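PDB 5T1Q: N-acetylmuramoyl-L-alanine amidase domain-containing protein SAOUHSC_02979 from Staphylococcus aureus, which probably cleaves bacterial cell-wall peptidoglycan as an amidase, this chain joining a glucosaminidase-like lysozyme-clan module to a C-terminal CHAP domain. Local coordinates for residues S35-D40 with F52-S57; I86-L91 with K197-I202; K237-V242 with Y258-Q263; H250-W255 with E331-G336. All coordinates share one frame; numbering follows the deposited sequence.

Contact 1: S35-D40 with F52-S57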
loop_
_atom_site.group_PDB
_atom_site.type_symbol
_atom_site.label_atom_id
_atom_site.label_comp_id
_atom_site.label_asym_id
_atom_site.label_seq_id
_atom_site.Cartn_x
_atom_site.Cartn_y
_atom_site.Cartn_z
ATOM N N SER A 35 1.955 -1.267 1.806
ATOM C CA SER A 35 0.860 -2.246 1.798
ATOM C C SER A 35 -0.412 -1.729 1.152
ATOM O O SER A 35 -0.740 -0.563 1.271
ATOM C CB SER A 35 0.528 -2.682 3.218
ATOM O OG SER A 35 1.673 -3.189 3.867
ATOM N N LEU A 36 -1.109 -2.627 0.475
ATOM C CA LEU A 36 -2.379 -2.342 -0.147
ATOM C C LEU A 36 -3.480 -2.961 0.702
ATOM O O LEU A 36 -3.258 -3.946 1.403
ATOM C CB LEU A 36 -2.416 -2.901 -1.557
ATOM C CG LEU A 36 -1.360 -2.261 -2.471
ATOM C CD1 LEU A 36 -1.225 -3.075 -3.729
ATOM C CD2 LEU A 36 -1.695 -0.808 -2.780
ATOM N N PHE A 37 -4.657 -2.354 0.626
ATOM C CA PHE A 37 -5.814 -2.748 1.407
ATOM C C PHE A 37 -7.081 -2.741 0.576
ATOM O O PHE A 37 -7.215 -1.967 -0.375
ATOM C CB PHE A 37 -6.021 -1.759 2.557
ATOM C CG PHE A 37 -4.912 -1.752 3.554
ATOM C CD1 PHE A 37 -3.775 -0.998 3.334
ATOM C CD2 PHE A 37 -4.999 -2.514 4.715
ATOM C CE1 PHE A 37 -2.743 -1.004 4.240
ATOM C CE2 PHE A 37 -3.972 -2.515 5.633
ATOM C CZ PHE A 37 -2.839 -1.765 5.394
ATOM N N GLU A 38 -8.024 -3.586 0.972
ATOM C CA GLU A 38 -9.327 -3.643 0.321
ATOM C C GLU A 38 -10.362 -3.333 1.399
ATOM O O GLU A 38 -10.085 -3.484 2.599
ATOM C CB GLU A 38 -9.513 -5.019 -0.310
ATOM C CG GLU A 38 -10.417 -5.027 -1.539
ATOM C CD GLU A 38 -10.154 -6.201 -2.461
ATOM O OE1 GLU A 38 -9.118 -6.877 -2.298
ATOM O OE2 GLU A 38 -10.975 -6.439 -3.372
ATOM N N THR A 39 -11.527 -2.838 0.988
ATOM C CA THR A 39 -12.608 -2.555 1.937
ATOM C C THR A 39 -13.165 -3.865 2.478
ATOM O O THR A 39 -13.394 -4.802 1.725
ATOM C CB THR A 39 -13.760 -1.742 1.309
ATOM O OG1 THR A 39 -14.037 -2.241 -0.013
ATOM C CG2 THR A 39 -13.393 -0.260 1.232
ATOM N N ASP A 40 -13.347 -3.918 3.795
ATOM C CA ASP A 40 -13.887 -5.097 4.479
ATOM C C ASP A 40 -15.301 -5.383 3.968
ATOM O O ASP A 40 -16.162 -4.517 4.085
ATOM C CB ASP A 40 -13.917 -4.809 5.993
ATOM C CG ASP A 40 -14.441 -5.971 6.830
ATOM O OD1 ASP A 40 -14.700 -7.073 6.307
ATOM O OD2 ASP A 40 -14.589 -5.763 8.049
ATOM N N PHE A 52 -10.699 -2.091 7.105
ATOM C CA PHE A 52 -9.971 -2.484 5.907
ATOM C C PHE A 52 -9.404 -3.869 6.107
ATOM O O PHE A 52 -9.080 -4.264 7.218
ATOM C CB PHE A 52 -8.840 -1.499 5.585
ATOM C CG PHE A 52 -9.328 -0.168 5.115
ATOM C CD1 PHE A 52 -9.940 -0.046 3.880
ATOM C CD2 PHE A 52 -9.188 0.961 5.901
ATOM C CE1 PHE A 52 -10.419 1.176 3.432
ATOM C CE2 PHE A 52 -9.661 2.190 5.459
ATOM C CZ PHE A 52 -10.275 2.297 4.221
ATOM N N ASN A 53 -9.333 -4.624 5.026
ATOM C CA ASN A 53 -8.722 -5.932 5.055
ATOM C C ASN A 53 -7.395 -5.826 4.374
ATOM O O ASN A 53 -7.272 -5.182 3.331
ATOM C CB ASN A 53 -9.563 -6.971 4.327
ATOM C CG ASN A 53 -10.771 -7.401 5.123
ATOM O OD1 ASN A 53 -11.006 -6.922 6.231
ATOM N ND2 ASN A 53 -11.525 -8.336 4.575
ATOM N N VAL A 54 -6.408 -6.473 4.974
ATOM C CA VAL A 54 -5.078 -6.550 4.407
ATOM C C VAL A 54 -5.130 -7.549 3.255
ATOM O O VAL A 54 -6.037 -8.401 3.182
ATOM C CB VAL A 54 -4.035 -7.064 5.444
ATOM C CG1 VAL A 54 -4.118 -6.274 6.742
ATOM C CG2 VAL A 54 -4.216 -8.554 5.735
ATOM N N VAL A 55 -4.175 -7.430 2.345
ATOM C CA VAL A 55 -4.027 -8.406 1.276
ATOM C C VAL A 55 -3.144 -9.483 1.907
ATOM O O VAL A 55 -1.963 -9.252 2.140
ATOM C CB VAL A 55 -3.360 -7.808 0.029
ATOM C CG1 VAL A 55 -3.087 -8.898 -1.001
ATOM C CG2 VAL A 55 -4.232 -6.709 -0.565
ATOM N N ASP A 56 -3.742 -10.629 2.229
ATOM C CA ASP A 56 -3.050 -11.759 2.872
ATOM C C ASP A 56 -1.859 -12.201 2.010
ATOM O O ASP A 56 -1.932 -12.157 0.780
ATOM C CB ASP A 56 -4.050 -12.910 3.075
ATOM C CG ASP A 56 -3.531 -14.002 3.991
ATOM O OD1 ASP A 56 -2.714 -13.713 4.893
ATOM O OD2 ASP A 56 -3.977 -15.159 3.826
ATOM N N SER A 57 -0.767 -12.631 2.646
ATOM C CA SER A 57 0.460 -12.961 1.905
ATOM C C SER A 57 1.448 -13.804 2.711
ATOM O O SER A 57 1.570 -13.633 3.929
ATOM C CB SER A 57 1.138 -11.638 1.496
ATOM O OG SER A 57 2.396 -11.836 0.885
HETATM O O HOH W 1 -2.017 -5.830 2.901
HETATM O O HOH W 2 -13.715 -9.623 6.576
#
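At the edge of the Phe52 ring, in its plane, sits the carbonyl oxygen of Glu38, with Phe52 CD1 3.7 Å from Glu38 O. Around the Phe37 ring, Phe52 CB, Asn53 O and Val54 CG1 all approach at a slant; Phe37 CE2 lies 3.9 Å from Val54 CG1. The Phe37 ring carbon CG is anti to its own carbonyl carbon (chi1 -64°), which places the ring against Val54 and Lys198 of helix 195-205. Strands 37-39 and 52-54 run antiparallel, and Glu38 and Asn53 form the hydrogen-bonded pair: Glu38 N gives to Asn53 O at 2.9 Å, Asn53 N to Glu38 O at 2.8 Å, both nearly straight. A water joins Asp40 OD1 to Asn53 ND2; the Asp40 carboxylate and the Asn53 amide are turned 36° from each other. Asp40 OD1 also takes the amide of Ser42. The carboxylate of Glu38 turns elsewhere, to His342. Two direct backbone bonds make a short ladder, which another water continues between Leu36 O and Val55 N. This is consistent with 52-54 being the outermost strand of the mixed sheet, with Phe37 and Val54 on the face of this strand pair that meets helix 195-205.

Contact 2: I86-L91 with K197-I202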
loop_
_atom_site.group_PDB
_atom_site.type_symbol
_atom_site.label_atom_id
_atom_site.label_comp_id
_atom_site.label_asym_id
_atom_site.label_seq_id
_atom_site.Cartn_x
_atom_site.Cartn_y
_atom_site.Cartn_z
ATOM N N ILE A 86 5.643 -3.586 14.562
ATOM C CA ILE A 86 5.659 -4.586 13.503
ATOM C C ILE A 86 4.675 -4.199 12.385
ATOM O O ILE A 86 4.967 -4.386 11.204
ATOM C CB ILE A 86 5.339 -5.997 14.040
ATOM C CG1 ILE A 86 6.440 -6.456 14.997
ATOM C CG2 ILE A 86 5.230 -6.985 12.886
ATOM C CD1 ILE A 86 6.114 -7.718 15.761
ATOM N N ALA A 87 3.521 -3.667 12.778
ATOM C CA ALA A 87 2.511 -3.247 11.832
ATOM C C ALA A 87 3.018 -2.097 10.979
ATOM O O ALA A 87 2.785 -2.083 9.767
ATOM C CB ALA A 87 1.241 -2.850 12.559
ATOM N N GLN A 88 3.695 -1.130 11.610
ATOM C CA GLN A 88 4.266 -0.009 10.872
ATOM C C GLN A 88 5.345 -0.501 9.909
ATOM O O GLN A 88 5.418 -0.018 8.776
ATOM C CB GLN A 88 4.811 1.087 11.802
ATOM C CG GLN A 88 3.729 1.975 12.385
ATOM C CD GLN A 88 4.277 3.242 13.033
ATOM O OE1 GLN A 88 4.620 3.257 14.214
ATOM N NE2 GLN A 88 4.270 4.331 12.279
ATOM N N ALA A 89 6.157 -1.468 10.345
ATOM C CA ALA A 89 7.171 -2.055 9.474
ATOM C C ALA A 89 6.497 -2.696 8.262
ATOM O O ALA A 89 6.907 -2.455 7.120
ATOM C CB ALA A 89 8.026 -3.081 10.214
ATOM N N ILE A 90 5.467 -3.505 8.512
ATOM C CA ILE A 90 4.703 -4.154 7.434
ATOM C C ILE A 90 4.119 -3.130 6.446
ATOM O O ILE A 90 4.265 -3.275 5.234
ATOM C CB ILE A 90 3.549 -5.021 8.005
ATOM C CG1 ILE A 90 4.107 -6.278 8.679
ATOM C CG2 ILE A 90 2.568 -5.434 6.906
ATOM C CD1 ILE A 90 3.092 -7.021 9.527
ATOM N N LEU A 91 3.459 -2.105 6.979
ATOM C CA LEU A 91 2.793 -1.085 6.160
ATOM C C LEU A 91 3.756 -0.252 5.317
ATOM O O LEU A 91 3.604 -0.162 4.088
ATOM C CB LEU A 91 1.942 -0.183 7.057
ATOM C CG LEU A 91 1.029 0.878 6.425
ATOM C CD1 LEU A 91 0.043 1.379 7.465
ATOM C CD2 LEU A 91 1.795 2.049 5.821
ATOM N N LYS A 197 -6.648 3.000 10.808
ATOM C CA LYS A 197 -7.452 1.838 10.433
ATOM C C LYS A 197 -6.624 0.777 9.699
ATOM O O LYS A 197 -6.881 -0.414 9.835
ATOM C CB LYS A 197 -8.709 2.230 9.650
ATOM C CG LYS A 197 -9.733 2.988 10.501
ATOM C CD LYS A 197 -11.166 2.803 10.021
ATOM C CE LYS A 197 -11.395 3.247 8.579
ATOM N NZ LYS A 197 -11.272 4.719 8.391
ATOM N N LYS A 198 -5.627 1.218 8.936
ATOM C CA LYS A 198 -4.730 0.294 8.259
ATOM C C LYS A 198 -3.867 -0.466 9.268
ATOM O O LYS A 198 -3.750 -1.690 9.181
ATOM C CB LYS A 198 -3.855 1.025 7.238
ATOM C CG LYS A 198 -4.609 1.452 5.986
ATOM C CD LYS A 198 -3.694 2.217 5.047
ATOM C CE LYS A 198 -4.385 2.551 3.740
ATOM N NZ LYS A 198 -3.425 3.171 2.791
ATOM N N LEU A 199 -3.270 0.245 10.227
ATOM C CA LEU A 199 -2.449 -0.415 11.240
ATOM C C LEU A 199 -3.280 -1.410 12.051
ATOM O O LEU A 199 -2.844 -2.534 12.284
ATOM C CB LEU A 199 -1.770 0.596 12.172
ATOM C CG LEU A 199 -0.688 1.501 11.583
ATOM C CD1 LEU A 199 -0.124 2.396 12.674
ATOM C CD2 LEU A 199 0.436 0.704 10.941
ATOM N N ASN A 200 -4.478 -0.998 12.455
ATOM C CA ASN A 200 -5.374 -1.853 13.222
ATOM C C ASN A 200 -5.679 -3.127 12.445
ATOM O O ASN A 200 -5.637 -4.214 13.006
ATOM C CB ASN A 200 -6.663 -1.099 13.604
ATOM C CG ASN A 200 -6.396 0.072 14.549
ATOM O OD1 ASN A 200 -5.354 0.133 15.207
ATOM N ND2 ASN A 200 -7.332 1.006 14.616
ATOM N N SER A 201 -5.932 -2.989 11.144
ATOM C CA SER A 201 -6.201 -4.144 10.291
ATOM C C SER A 201 -5.024 -5.126 10.273
ATOM O O SER A 201 -5.221 -6.339 10.317
ATOM C CB SER A 201 -6.498 -3.693 8.863
ATOM O OG SER A 201 -6.734 -4.814 8.029
ATOM N N ILE A 202 -3.811 -4.596 10.178
ATOM C CA ILE A 202 -2.611 -5.431 10.162
ATOM C C ILE A 202 -2.432 -6.143 11.515
ATOM O O ILE A 202 -2.178 -7.344 11.569
ATOM C CB ILE A 202 -1.353 -4.590 9.838
ATOM C CG1 ILE A 202 -1.449 -4.014 8.420
ATOM C CG2 ILE A 202 -0.097 -5.447 9.967
ATOM C CD1 ILE A 202 -0.414 -2.955 8.086
#
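Ala87 meets the second helix first: its methyl CB is 3.9 Å from Ile202 CG2 and almost as near to Leu199 CD2, and its small size goes with the closest backbone approach, Ala87 CA to Leu199 CA at 5.7 Å. Next, Gln88 offers only the aliphatic start of its chain. Its CG lies 3.8 Å from Leu199 CD2, while the amide leads off to the hydroxyls of Tyr152 and Tyr195. One turn on from Ala87, Ile90 and Ile202 lie alongside each other, pointing opposite ways, and Ile90 CD1 comes to 3.6 Å from Ile202 CG2. Leu91 closes the row. With CG anti to its backbone N (chi1 -174°), it carries CD1 across the Leu199 side chain at about a right angle, 3.6 Å from Leu199 CD2, and also against Lys198 CB; its own CB rests on Ile202 CD1. The charged end of Lys198 runs on to Asp192 and to Leu337 O, so only its root joins the apolar patch. Leu199 thus packs on Ala87, Gln88 and Leu91, and Ile202 on Ala87, Ile90 and Leu91, wholly by van der Waals contact. The segment axes pass 9.1 Å apart at 109°, a steep crossing of buried helices 82-93 and 195-205 within the largely helical, lysozyme-clan glucosaminidase-like domain.

Contact 3: K237-V242 with Y258-Q263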
loop_
_atom_site.group_PDB
_atom_site.type_symbol
_atom_site.label_atom_id
_atom_site.label_comp_id
_atom_site.label_asym_id
_atom_site.label_seq_id
_atom_site.Cartn_x
_atom_site.Cartn_y
_atom_site.Cartn_z
ATOM N N LYS A 237 -12.740 -13.933 -6.933
ATOM C CA LYS A 237 -11.493 -14.385 -6.313
ATOM C C LYS A 237 -10.809 -13.225 -5.568
ATOM O O LYS A 237 -10.764 -12.098 -6.075
ATOM C CB LYS A 237 -10.554 -14.955 -7.386
ATOM C CG LYS A 237 -9.189 -15.391 -6.884
ATOM C CD LYS A 237 -8.256 -15.784 -8.022
ATOM C CE LYS A 237 -8.685 -17.069 -8.703
ATOM N NZ LYS A 237 -7.651 -17.529 -9.670
ATOM N N PRO A 238 -10.291 -13.491 -4.357
ATOM C CA PRO A 238 -9.624 -12.417 -3.623
ATOM C C PRO A 238 -8.342 -11.958 -4.314
ATOM O O PRO A 238 -7.717 -12.737 -5.058
ATOM C CB PRO A 238 -9.309 -13.046 -2.252
ATOM C CG PRO A 238 -9.413 -14.531 -2.445
ATOM C CD PRO A 238 -10.371 -14.748 -3.580
ATOM N N PHE A 239 -7.966 -10.701 -4.092
ATOM C CA PHE A 239 -6.754 -10.190 -4.678
ATOM C C PHE A 239 -5.538 -10.754 -3.966
ATOM O O PHE A 239 -5.559 -10.929 -2.760
ATOM C CB PHE A 239 -6.683 -8.661 -4.641
ATOM C CG PHE A 239 -5.408 -8.111 -5.238
ATOM C CD1 PHE A 239 -5.203 -8.150 -6.608
ATOM C CD2 PHE A 239 -4.407 -7.591 -4.432
ATOM C CE1 PHE A 239 -4.031 -7.671 -7.173
ATOM C CE2 PHE A 239 -3.232 -7.108 -4.984
ATOM C CZ PHE A 239 -3.046 -7.143 -6.363
ATOM N N ARG A 240 -4.498 -11.043 -4.742
ATOM C CA ARG A 240 -3.203 -11.513 -4.221
ATOM C C ARG A 240 -2.123 -11.043 -5.180
ATOM O O ARG A 240 -2.326 -11.037 -6.389
ATOM C CB ARG A 240 -3.137 -13.048 -4.051
ATOM C CG ARG A 240 -4.105 -13.608 -3.016
ATOM C CD ARG A 240 -3.824 -15.058 -2.603
ATOM N NE ARG A 240 -2.761 -15.213 -1.583
ATOM C CZ ARG A 240 -1.475 -15.535 -1.807
ATOM N NH1 ARG A 240 -0.637 -15.654 -0.773
ATOM N NH2 ARG A 240 -1.006 -15.751 -3.038
ATOM N N GLU A 241 -0.996 -10.619 -4.624
ATOM C CA GLU A 241 0.149 -10.161 -5.408
ATOM C C GLU A 241 0.829 -11.430 -5.904
ATOM O O GLU A 241 1.254 -12.271 -5.112
ATOM C CB GLU A 241 1.065 -9.303 -4.527
ATOM C CG GLU A 241 2.213 -8.586 -5.234
ATOM C CD GLU A 241 2.880 -7.516 -4.354
ATOM O OE1 GLU A 241 2.173 -6.834 -3.564
ATOM O OE2 GLU A 241 4.113 -7.326 -4.478
ATOM N N VAL A 242 0.895 -11.578 -7.221
ATOM C CA VAL A 242 1.415 -12.792 -7.837
ATOM C C VAL A 242 2.914 -12.718 -8.110
ATOM O O VAL A 242 3.716 -13.417 -7.481
ATOM C CB VAL A 242 0.673 -13.079 -9.177
ATOM C CG1 VAL A 242 1.141 -14.400 -9.792
ATOM C CG2 VAL A 242 -0.835 -13.081 -8.965
ATOM N N TYR A 258 -2.200 -5.239 -14.085
ATOM C CA TYR A 258 -1.170 -6.191 -14.454
ATOM C C TYR A 258 -1.217 -7.401 -13.518
ATOM O O TYR A 258 -1.251 -8.545 -13.982
ATOM C CB TYR A 258 0.213 -5.527 -14.407
ATOM C CG TYR A 258 1.377 -6.481 -14.636
ATOM C CD1 TYR A 258 1.947 -7.187 -13.569
ATOM C CD2 TYR A 258 1.912 -6.665 -15.905
ATOM C CE1 TYR A 258 3.010 -8.070 -13.774
ATOM C CE2 TYR A 258 2.972 -7.542 -16.119
ATOM C CZ TYR A 258 3.509 -8.245 -15.055
ATOM O OH TYR A 258 4.567 -9.102 -15.280
ATOM N N ASN A 259 -1.241 -7.136 -12.207
ATOM C CA ASN A 259 -1.274 -8.215 -11.194
ATOM C C ASN A 259 -2.581 -8.982 -11.162
ATOM O O ASN A 259 -2.583 -10.206 -11.108
ATOM C CB ASN A 259 -0.944 -7.676 -9.800
ATOM C CG ASN A 259 0.546 -7.421 -9.619
ATOM O OD1 ASN A 259 1.026 -6.311 -9.820
ATOM N ND2 ASN A 259 1.291 -8.466 -9.349
ATOM N N ARG A 260 -3.699 -8.273 -11.229
ATOM C CA ARG A 260 -4.993 -8.940 -11.178
ATOM C C ARG A 260 -5.156 -9.881 -12.357
ATOM O O ARG A 260 -5.678 -10.978 -12.197
ATOM C CB ARG A 260 -6.126 -7.907 -11.122
ATOM C CG ARG A 260 -7.536 -8.482 -11.031
ATOM C CD ARG A 260 -7.713 -9.330 -9.795
ATOM N NE ARG A 260 -9.097 -9.742 -9.594
ATOM C CZ ARG A 260 -9.509 -10.542 -8.617
ATOM N NH1 ARG A 260 -8.640 -11.049 -7.743
ATOM N NH2 ARG A 260 -10.799 -10.852 -8.519
HETATM N N MSE A 261 -4.683 -9.460 -13.534
HETATM C CA MSE A 261 -4.766 -10.294 -14.747
HETATM C C MSE A 261 -3.963 -11.565 -14.574
HETATM O O MSE A 261 -4.378 -12.637 -15.022
HETATM C CB MSE A 261 -4.273 -9.555 -15.989
HETATM C CG MSE A 261 -5.329 -8.571 -16.491
HETATM SE SE MSE A 261 -4.637 -7.580 -18.057
HETATM C CE MSE A 261 -5.368 -8.893 -19.315
ATOM N N LYS A 262 -2.799 -11.451 -13.945
ATOM C CA LYS A 262 -1.956 -12.630 -13.689
ATOM C C LYS A 262 -2.604 -13.694 -12.810
ATOM O O LYS A 262 -2.320 -14.861 -12.985
ATOM C CB LYS A 262 -0.596 -12.248 -13.113
ATOM C CG LYS A 262 0.465 -12.103 -14.177
ATOM C CD LYS A 262 1.801 -11.664 -13.608
ATOM C CE LYS A 262 2.914 -11.910 -14.618
ATOM N NZ LYS A 262 2.577 -11.401 -15.981
ATOM N N GLN A 263 -3.469 -13.303 -11.877
ATOM C CA GLN A 263 -4.156 -14.288 -11.043
ATOM C C GLN A 263 -5.001 -15.243 -11.876
ATOM O O GLN A 263 -5.307 -16.351 -11.431
ATOM C CB GLN A 263 -5.065 -13.627 -10.018
ATOM C CG GLN A 263 -4.357 -12.767 -9.002
ATOM C CD GLN A 263 -5.296 -12.338 -7.900
ATOM O OE1 GLN A 263 -5.770 -11.202 -7.884
ATOM N NE2 GLN A 263 -5.630 -13.272 -7.009
#
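In the CHAP/Peptidase C51 part of the chain, the loop before helix 253-262 is clamped onto the C-terminal part of that helix, with Arg260 and Gln263 reaching for the backbone of Lys237, Pro238 and Arg240. Both terminal nitrogens of Arg260 converge on a single acceptor: NH2 lies 2.7 Å and NH1 2.9 Å from Lys237 O, which sits near the guanidinium plane. NH2 approaches close to the carbonyl plane, whereas NH1 stands well above it. A bend at chi2 (60°) turns the arginine chain toward the loop, and a salt bridge from NH2 to Glu319 of strand 314-321 also holds the group. Arg260 NH1 also binds Gln263 OE1, fixing which way that amide faces and leaving its NE2 to donate to Pro238 O at 2.9 Å. This bond is nearly straight (173°) and lies in both the carbonyl and amide planes. Arg240 N adds a weak bond to Gln263 OE1, and Lys237 NZ another weak one to Gln263 O. Beside these polar contacts, the Phe239 ring turns its edge to the backbone N of Arg260 and to Asn259 CB, its plane 84° from the Gln263 amide. Tyr256 is a further ring neighbour of Phe239. At the outer end the Val242 side chain, poorly ordered, leans on the aliphatic part of the glutamine, with Val242 CG2 3.5 Å from Gln263 CG.

Contact 4: H250-W255 with E331-G336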
loop_
_atom_site.group_PDB
_atom_site.type_symbol
_atom_site.label_atom_id
_atom_site.label_comp_id
_atom_site.label_asym_id
_atom_site.label_seq_id
_atom_site.Cartn_x
_atom_site.Cartn_y
_atom_site.Cartn_z
ATOM N N HIS A 250 4.394 0.258 -7.946
ATOM C CA HIS A 250 3.576 -0.473 -7.004
ATOM C C HIS A 250 2.299 0.234 -6.539
ATOM O O HIS A 250 2.321 1.404 -6.151
ATOM C CB HIS A 250 4.417 -0.832 -5.785
ATOM C CG HIS A 250 3.767 -1.830 -4.893
ATOM N ND1 HIS A 250 2.989 -1.469 -3.814
ATOM C CD2 HIS A 250 3.759 -3.181 -4.935
ATOM C CE1 HIS A 250 2.528 -2.559 -3.231
ATOM N NE2 HIS A 250 2.987 -3.610 -3.885
ATOM N N GLY A 251 1.193 -0.511 -6.580
ATOM C CA GLY A 251 -0.099 0.004 -6.129
ATOM C C GLY A 251 -0.895 0.875 -7.084
ATOM O O GLY A 251 -2.090 1.029 -6.896
ATOM N N GLN A 252 -0.265 1.448 -8.104
ATOM C CA GLN A 252 -1.008 2.321 -9.042
ATOM C C GLN A 252 -1.992 1.512 -9.897
ATOM O O GLN A 252 -1.950 0.276 -9.892
ATOM C CB GLN A 252 -0.036 3.131 -9.891
ATOM C CG GLN A 252 0.842 4.031 -9.034
ATOM C CD GLN A 252 0.026 5.034 -8.227
ATOM O OE1 GLN A 252 -0.866 5.691 -8.756
ATOM N NE2 GLN A 252 0.318 5.140 -6.944
ATOM N N CYS A 253 -2.881 2.197 -10.611
ATOM C CA CYS A 253 -3.935 1.506 -11.366
ATOM C C CYS A 253 -3.376 0.530 -12.385
ATOM O O CYS A 253 -3.932 -0.523 -12.598
ATOM C CB CYS A 253 -4.887 2.485 -12.039
ATOM S SG CYS A 253 -4.141 3.619 -13.231
ATOM N N THR A 254 -2.262 0.917 -12.993
ATOM C CA THR A 254 -1.557 0.124 -13.987
ATOM C C THR A 254 -1.009 -1.146 -13.348
ATOM O O THR A 254 -1.243 -2.247 -13.834
ATOM C CB THR A 254 -0.400 0.950 -14.572
ATOM O OG1 THR A 254 0.290 1.579 -13.500
ATOM C CG2 THR A 254 -0.916 2.042 -15.471
ATOM N N TRP A 255 -0.299 -0.985 -12.240
ATOM C CA TRP A 255 0.225 -2.133 -11.494
ATOM C C TRP A 255 -0.891 -3.090 -11.063
ATOM O O TRP A 255 -0.734 -4.302 -11.107
ATOM C CB TRP A 255 0.997 -1.647 -10.249
ATOM C CG TRP A 255 1.452 -2.749 -9.342
ATOM C CD1 TRP A 255 2.659 -3.379 -9.353
ATOM C CD2 TRP A 255 0.692 -3.357 -8.289
ATOM N NE1 TRP A 255 2.700 -4.339 -8.366
ATOM C CE2 TRP A 255 1.504 -4.343 -7.702
ATOM C CE3 TRP A 255 -0.592 -3.158 -7.790
ATOM C CZ2 TRP A 255 1.068 -5.140 -6.639
ATOM C CZ3 TRP A 255 -1.026 -3.954 -6.723
ATOM C CH2 TRP A 255 -0.196 -4.925 -6.164
ATOM N N GLU A 331 -10.208 -1.845 -9.172
ATOM C CA GLU A 331 -9.160 -0.881 -9.482
ATOM C C GLU A 331 -8.466 -0.464 -8.196
ATOM O O GLU A 331 -8.924 -0.815 -7.120
ATOM C CB GLU A 331 -9.812 0.330 -10.153
ATOM C CG GLU A 331 -10.952 0.897 -9.315
ATOM C CD GLU A 331 -11.916 1.781 -10.071
ATOM O OE1 GLU A 331 -11.615 2.208 -11.212
ATOM O OE2 GLU A 331 -13.001 2.069 -9.503
ATOM N N SER A 332 -7.359 0.264 -8.318
ATOM C CA SER A 332 -6.621 0.734 -7.163
ATOM C C SER A 332 -6.448 2.238 -7.220
ATOM O O SER A 332 -6.483 2.840 -8.289
ATOM C CB SER A 332 -5.232 0.096 -7.119
ATOM O OG SER A 332 -4.454 0.522 -8.244
ATOM N N ASN A 333 -6.244 2.813 -6.041
ATOM C CA ASN A 333 -5.984 4.228 -5.836
ATOM C C ASN A 333 -6.991 5.253 -6.392
ATOM O O ASN A 333 -6.599 6.356 -6.750
ATOM C CB ASN A 333 -4.514 4.564 -6.195
ATOM C CG ASN A 333 -3.523 4.038 -5.142
ATOM O OD1 ASN A 333 -3.683 2.938 -4.605
ATOM N ND2 ASN A 333 -2.519 4.821 -4.832
ATOM N N VAL A 334 -8.284 4.903 -6.425
ATOM C CA VAL A 334 -9.327 5.882 -6.783
ATOM C C VAL A 334 -10.157 6.235 -5.539
ATOM O O VAL A 334 -10.601 7.362 -5.402
ATOM C CB VAL A 334 -10.275 5.443 -7.936
ATOM C CG1 VAL A 334 -9.477 4.950 -9.120
ATOM C CG2 VAL A 334 -11.282 4.400 -7.489
ATOM N N LYS A 335 -10.347 5.278 -4.635
ATOM C CA LYS A 335 -11.137 5.509 -3.425
ATOM C C LYS A 335 -10.266 6.118 -2.320
ATOM O O LYS A 335 -10.768 6.812 -1.431
ATOM C CB LYS A 335 -11.791 4.198 -2.957
ATOM C CG LYS A 335 -12.895 4.357 -1.915
ATOM C CD LYS A 335 -14.132 5.048 -2.499
ATOM C CE LYS A 335 -15.185 5.377 -1.441
ATOM N NZ LYS A 335 -15.728 4.174 -0.749
ATOM N N GLY A 336 -8.963 5.880 -2.394
ATOM C CA GLY A 336 -8.021 6.410 -1.410
ATOM C C GLY A 336 -6.623 5.857 -1.646
ATOM O O GLY A 336 -6.425 4.983 -2.494
HETATM O O HOH W 3 -1.028 6.980 -5.159
HETATM O O HOH W 4 -6.633 -0.243 -11.461
#
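Ser332 makes the tight, direct part of the contact, its hydroxyl donating to the carbonyl of Gly251 with Ser332 OG 2.8 Å from Gly251 O. The donor stands 36° above the carbonyl plane. This buried bond, made with OG set between its own backbone N and carbonyl carbon (chi1 65°), ties the end of strand 327-332 to the turn that leads into helix 253-262, whose N-cap is Gln252. Ser332 OG lies close to Gln252 O as well, at 3.0 Å. The other joints are looser and pass through water. One water links Cys253 O, 2.9 Å away, to Ser332 N. Another accepts from Gln252 NE2 and, weakly, from Asn333 ND2; the two amides are turned 78° from each other, and Asn333 is on the partly exposed side of the contact. Asn333 OD1 turns back to a weak bond with Gly338 N. Cys253 at the helix start packs on His314, which bonds Glu331, a Cys-His-Glu grouping consistent with the papain-like active site of CHAP domains.

Along the chain, both segments of contact 1 precede those of contact 2, and contacts 3 and 4 follow, their segments alternating within the Peptidase C51 range. Contact 1 lies between the two modules: its centre is about 10 Å from that of contact 2, which it touches through Phe52 O and Ser201 OG, and about 13 Å from those of contacts 3 and 4. Contacts 1 and 4 reach the same mixed sheet, and Leu36 packs on Trp255. Contacts 3 and 4 share helix 253-262, with centres about 13 Å apart. Contacts 2 and 3 do not touch, their centres about 22 Å apart. The N-terminal strands thus bridge the glucosaminidase-like helices and the CHAP domain.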